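Local coordinates for protein acyl-CoA dehydrogenase (Bacillus anthracis, PDB 3OWA) that binds FAD and, as an acyl-CoA dehydrogenase, probably oxidises acyl-CoA thioesters to their enoyl-CoA products, at residues S279-V284 against A320-V325; L311-A316 against L372-D377. One frame throughout, in Å; residues are numbered along the deposited sequence.

Contact 1 (S279-V284 against A320-V325); sequences SAKRAV and AAESSV
K281 and E322 bridge helices 257-293 and 305-336 with a salt bridge, K281 NZ lying 2.9 Å from E322 OE2. Nothing else links 279-284 to 320-325 directly: at this pair, the nearest across the two segments, the CA atoms of K281 and E322 are still 9.1 Å apart, and only 79 Å² is buried. Both side chains are stretched out beyond CG and meet at about a right angle. The ammonium approaches OE2 from above the carboxylate plane, 45° out of it, and K281 CE follows to 3.2 Å from the same E322 OE2. E322 is the tightly enclosed partner. It is buried, and its other oxygen, OE1, is held by R512 and by the hydroxyl of Y595, so the negative charge is probably well stabilised. K281 is the more open partner, partly exposed, although Y595 touches its side chain and E103 gives NZ a second carboxylate. The same two helices also meet around the bridge, T318 on A280 and K281, V277 on A321 and E322. Helix 358-383 packs against both segments, L372 on S279, T375 on A280, F367 on A321 and N364 on V325.

Contact 2 (L311-A316 against L372-D377); sequences LANMAA and LDYTVD
Two first torsions direct N313 and Y374 at each other: Y374 extends its ring with CG anti to the backbone N (chi1 172°), while N313 turns CG beside its own backbone N (chi1 -72°). The two segments form an antiparallel helix pair within the helical C-terminal domain of the acyl-CoA dehydrogenase fold, where the axes of the short segments 311-316 and 372-377 run at 153° and pass 9.6 Å apart. N313 ND2 donates to Y374 OH over 3.3 Å, a long and bent bond with the hydroxyl slightly tilted from the amide plane. N313 CB lies even nearer, 3.2 Å from Y374 OH, so the phenol end rests against the base of the asparagine as well as its amide. The other end of that amide is turned to K582, which binds N313 OD1; this is consistent with the amide orientation modelled. K317 adds a cation-pi interaction with the Y374 ring. Beside the polar pair lies the apolar part of the interface. M314, deposited as selenomethionine, crosses Y374 at about a right angle and places CG 3.8 Å from Y374 CE2. The backbones come closest here, with the CA atoms of M314 and T375 5.4 Å apart, and T375 CG2 fits against M314 CB at 4.0 Å. T375 can offer this methyl because its hydroxyl turns back to its own helix, where OG1 donates to L372 O, a carbonyl that also accepts from V376 N. At the far end of the selenomethionine, the terminal methyl M314 CE comes to rest 3.4 Å from T375 O.

How the contacts relate
Contacts 1 and 2 lie side by side in the C-terminal helical domain, with centres 9 Å apart. Helix 305-336 serves both, giving 311-316 to contact 2 and, further along, 320-325 to contact 1; helices 257-293 and 358-383 supply the remaining segments. Along the chain the segments alternate, 279-284, 311-316, 320-325, 372-377, so the contacts cross and tie three helices together. They also touch directly: L372 CD1 packs 3.5 Å from S279 CB, and M314 CE approaches A283 O. A salt bridge and a more closely packed interface thus belong to one group of three helices; at the end of 372-377, D377 forms salt bridges with R402 and R405 of the second subunit, placing that helix at the dimer interface.

Contact 1 (S279-V284 against A320-V325)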
loop_
_atom_site.group_PDB
_atom_site.type_symbol
_atom_site.label_atom_id
_atom_site.label_comp_id
_atom_site.label_asym_id
_atom_site.label_seq_id
_atom_site.Cartn_x
_atom_site.Cartn_y
_atom_site.Cartn_z
ATOM N N SER A 279 7.015 -12.628 8.105
ATOM C CA SER A 279 7.558 -11.575 7.301
ATOM C C SER A 279 7.453 -10.215 7.948
ATOM O O SER A 279 8.351 -9.394 7.779
ATOM C CB SER A 279 6.875 -11.544 5.915
ATOM O OG SER A 279 6.959 -12.828 5.281
ATOM N N ALA A 280 6.353 -9.940 8.650
ATOM C CA ALA A 280 6.207 -8.653 9.288
ATOM C C ALA A 280 7.256 -8.494 10.376
ATOM O O ALA A 280 7.807 -7.416 10.528
ATOM C CB ALA A 280 4.753 -8.463 9.875
ATOM N N LYS A 281 7.558 -9.568 11.094
ATOM C CA LYS A 281 8.612 -9.510 12.103
ATOM C C LYS A 281 9.967 -9.247 11.482
ATOM O O LYS A 281 10.768 -8.494 12.033
ATOM C CB LYS A 281 8.722 -10.821 12.873
ATOM C CG LYS A 281 7.596 -11.132 13.823
ATOM C CD LYS A 281 7.974 -12.403 14.562
ATOM C CE LYS A 281 6.834 -12.983 15.380
ATOM N NZ LYS A 281 7.323 -14.241 16.057
ATOM N N ARG A 282 10.228 -9.838 10.321
ATOM C CA ARG A 282 11.500 -9.609 9.659
ATOM C C ARG A 282 11.607 -8.145 9.156
ATOM O O ARG A 282 12.678 -7.523 9.223
ATOM C CB ARG A 282 11.649 -10.589 8.474
ATOM C CG ARG A 282 12.935 -10.419 7.696
ATOM C CD ARG A 282 14.180 -10.643 8.610
ATOM N NE ARG A 282 15.376 -10.455 7.801
ATOM C CZ ARG A 282 16.612 -10.407 8.285
ATOM N NH1 ARG A 282 17.636 -10.214 7.450
ATOM N NH2 ARG A 282 16.821 -10.531 9.599
ATOM N N ALA A 283 10.503 -7.609 8.636
ATOM C CA ALA A 283 10.487 -6.229 8.194
ATOM C C ALA A 283 10.767 -5.281 9.378
ATOM O O ALA A 283 11.479 -4.292 9.225
ATOM C CB ALA A 283 9.113 -5.869 7.551
ATOM N N VAL A 284 10.176 -5.558 10.537
ATOM C CA VAL A 284 10.453 -4.734 11.711
ATOM C C VAL A 284 11.954 -4.759 12.006
ATOM O O VAL A 284 12.577 -3.721 12.192
ATOM C CB VAL A 284 9.637 -5.171 12.930
ATOM C CG1 VAL A 284 10.183 -4.467 14.239
ATOM C CG2 VAL A 284 8.132 -4.815 12.755
ATOM N N ALA A 320 -0.444 -7.653 17.336
ATOM C CA ALA A 320 -1.844 -8.064 17.255
ATOM C C ALA A 320 -2.027 -9.222 16.267
ATOM O O ALA A 320 -2.773 -10.158 16.561
ATOM C CB ALA A 320 -2.783 -6.884 16.941
ATOM N N ALA A 321 -1.310 -9.195 15.139
ATOM C CA ALA A 321 -1.390 -10.287 14.158
ATOM C C ALA A 321 -0.849 -11.606 14.702
ATOM O O ALA A 321 -1.457 -12.674 14.531
ATOM C CB ALA A 321 -0.662 -9.896 12.815
ATOM N N GLU A 322 0.328 -11.542 15.322
ATOM C CA GLU A 322 0.936 -12.724 15.891
ATOM C C GLU A 322 0.015 -13.332 16.966
ATOM O O GLU A 322 -0.194 -14.547 16.980
ATOM C CB GLU A 322 2.290 -12.396 16.522
ATOM C CG GLU A 322 2.969 -13.592 17.161
ATOM C CD GLU A 322 4.175 -13.203 18.003
ATOM O OE1 GLU A 322 4.139 -12.163 18.741
ATOM O OE2 GLU A 322 5.169 -13.957 17.934
ATOM N N SER A 323 -0.536 -12.488 17.841
ATOM C CA SER A 323 -1.450 -12.967 18.881
ATOM C C SER A 323 -2.684 -13.649 18.292
ATOM O O SER A 323 -3.066 -14.737 18.727
ATOM C CB SER A 323 -1.878 -11.845 19.825
ATOM O OG SER A 323 -0.758 -11.112 20.299
ATOM N N SER A 324 -3.327 -13.022 17.324
ATOM C CA SER A 324 -4.561 -13.592 16.823
ATOM C C SER A 324 -4.347 -14.856 15.944
ATOM O O SER A 324 -5.186 -15.768 15.932
ATOM C CB SER A 324 -5.417 -12.522 16.103
ATOM O OG SER A 324 -4.738 -11.997 14.986
ATOM N N VAL A 325 -3.218 -14.927 15.238
ATOM C CA VAL A 325 -2.916 -16.117 14.420
ATOM C C VAL A 325 -2.647 -17.351 15.296
ATOM O O VAL A 325 -3.178 -18.429 15.017
ATOM C CB VAL A 325 -1.756 -15.875 13.398
ATOM C CG1 VAL A 325 -1.447 -17.116 12.640
ATOM C CG2 VAL A 325 -2.160 -14.809 12.381
#

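Contact 2 (L311-A316 against L372-D377)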
loop_
_atom_site.group_PDB
_atom_site.type_symbol
_atom_site.label_atom_id
_atom_site.label_comp_id
_atom_site.label_asym_id
_atom_site.label_seq_id
_atom_site.Cartn_x
_atom_site.Cartn_y
_atom_site.Cartn_z
ATOM N N LEU A 311 8.023 2.642 13.251
ATOM C CA LEU A 311 8.413 1.391 13.896
ATOM C C LEU A 311 7.426 0.888 14.930
ATOM O O LEU A 311 7.170 -0.324 14.992
ATOM C CB LEU A 311 9.821 1.457 14.534
ATOM C CG LEU A 311 11.042 1.438 13.597
ATOM C CD1 LEU A 311 12.312 1.631 14.373
ATOM C CD2 LEU A 311 11.159 0.092 12.782
ATOM N N ALA A 312 6.877 1.794 15.739
ATOM C CA ALA A 312 5.895 1.425 16.757
ATOM C C ALA A 312 4.567 0.937 16.162
ATOM O O ALA A 312 3.954 0.012 16.705
ATOM C CB ALA A 312 5.654 2.612 17.728
ATOM N N ASN A 313 4.107 1.568 15.081
ATOM C CA ASN A 313 2.895 1.134 14.424
ATOM C C ASN A 313 3.109 -0.258 13.850
ATOM O O ASN A 313 2.275 -1.143 14.011
ATOM C CB ASN A 313 2.496 2.105 13.292
ATOM C CG ASN A 313 1.958 3.427 13.804
ATOM O OD1 ASN A 313 1.508 3.522 14.934
ATOM N ND2 ASN A 313 1.993 4.465 12.938
HETATM N N MSE A 314 4.264 -0.455 13.227
HETATM C CA MSE A 314 4.598 -1.734 12.601
HETATM C C MSE A 314 4.607 -2.838 13.652
HETATM O O MSE A 314 4.015 -3.899 13.433
HETATM C CB MSE A 314 5.952 -1.669 11.920
HETATM C CG MSE A 314 5.945 -0.745 10.674
HETATM SE SE MSE A 314 7.785 -0.232 10.257
HETATM C CE MSE A 314 8.430 -1.911 9.569
ATOM N N ALA A 315 5.267 -2.560 14.775
ATOM C CA ALA A 315 5.423 -3.562 15.837
ATOM C C ALA A 315 4.104 -3.867 16.555
ATOM O O ALA A 315 3.857 -5.005 16.921
ATOM C CB ALA A 315 6.446 -3.127 16.797
ATOM N N ALA A 316 3.270 -2.846 16.755
ATOM C CA ALA A 316 2.000 -3.044 17.439
ATOM C C ALA A 316 1.002 -3.846 16.611
ATOM O O ALA A 316 0.326 -4.718 17.126
ATOM C CB ALA A 316 1.402 -1.725 17.879
ATOM N N LEU A 372 1.099 -7.077 7.011
ATOM C CA LEU A 372 2.380 -7.228 6.322
ATOM C C LEU A 372 2.456 -6.157 5.226
ATOM O O LEU A 372 3.500 -5.505 5.057
ATOM C CB LEU A 372 2.512 -8.604 5.669
ATOM C CG LEU A 372 3.772 -8.802 4.804
ATOM C CD1 LEU A 372 5.027 -8.549 5.592
ATOM C CD2 LEU A 372 3.773 -10.160 4.059
ATOM N N ASP A 373 1.357 -5.946 4.511
ATOM C CA ASP A 373 1.335 -4.902 3.460
ATOM C C ASP A 373 1.822 -3.535 4.047
ATOM O O ASP A 373 2.626 -2.799 3.435
ATOM C CB ASP A 373 -0.104 -4.798 2.939
ATOM C CG ASP A 373 -0.282 -3.751 1.857
ATOM O OD1 ASP A 373 -0.238 -4.092 0.655
ATOM O OD2 ASP A 373 -0.467 -2.560 2.189
ATOM N N TYR A 374 1.296 -3.177 5.201
ATOM C CA TYR A 374 1.649 -1.921 5.858
ATOM C C TYR A 374 3.113 -1.954 6.307
ATOM O O TYR A 374 3.827 -0.967 6.144
ATOM C CB TYR A 374 0.719 -1.700 7.084
ATOM C CG TYR A 374 1.144 -0.520 7.927
ATOM C CD1 TYR A 374 0.735 0.773 7.586
ATOM C CD2 TYR A 374 1.992 -0.692 9.044
ATOM C CE1 TYR A 374 1.153 1.890 8.322
ATOM C CE2 TYR A 374 2.424 0.426 9.784
ATOM C CZ TYR A 374 1.969 1.702 9.430
ATOM O OH TYR A 374 2.392 2.814 10.134
ATOM N N THR A 375 3.558 -3.052 6.919
ATOM C CA THR A 375 4.925 -3.107 7.431
ATOM C C THR A 375 5.987 -3.059 6.327
ATOM O O THR A 375 7.015 -2.401 6.497
ATOM C CB THR A 375 5.183 -4.323 8.389
ATOM O OG1 THR A 375 5.091 -5.527 7.614
ATOM C CG2 THR A 375 4.148 -4.373 9.524
ATOM N N VAL A 376 5.763 -3.697 5.167
ATOM C CA VAL A 376 6.798 -3.620 4.135
ATOM C C VAL A 376 6.752 -2.243 3.494
ATOM O O VAL A 376 7.750 -1.722 3.056
ATOM C CB VAL A 376 6.718 -4.748 3.007
ATOM C CG1 VAL A 376 6.914 -6.068 3.623
ATOM C CG2 VAL A 376 5.343 -4.750 2.297
ATOM N N ASP A 377 5.587 -1.634 3.459
ATOM C CA ASP A 377 5.509 -0.321 2.892
ATOM C C ASP A 377 6.239 0.716 3.803
ATOM O O ASP A 377 6.914 1.644 3.306
ATOM C CB ASP A 377 4.058 0.073 2.708
ATOM C CG ASP A 377 3.930 1.439 2.074
ATOM O OD1 ASP A 377 4.257 1.538 0.878
ATOM O OD2 ASP A 377 3.526 2.421 2.758
#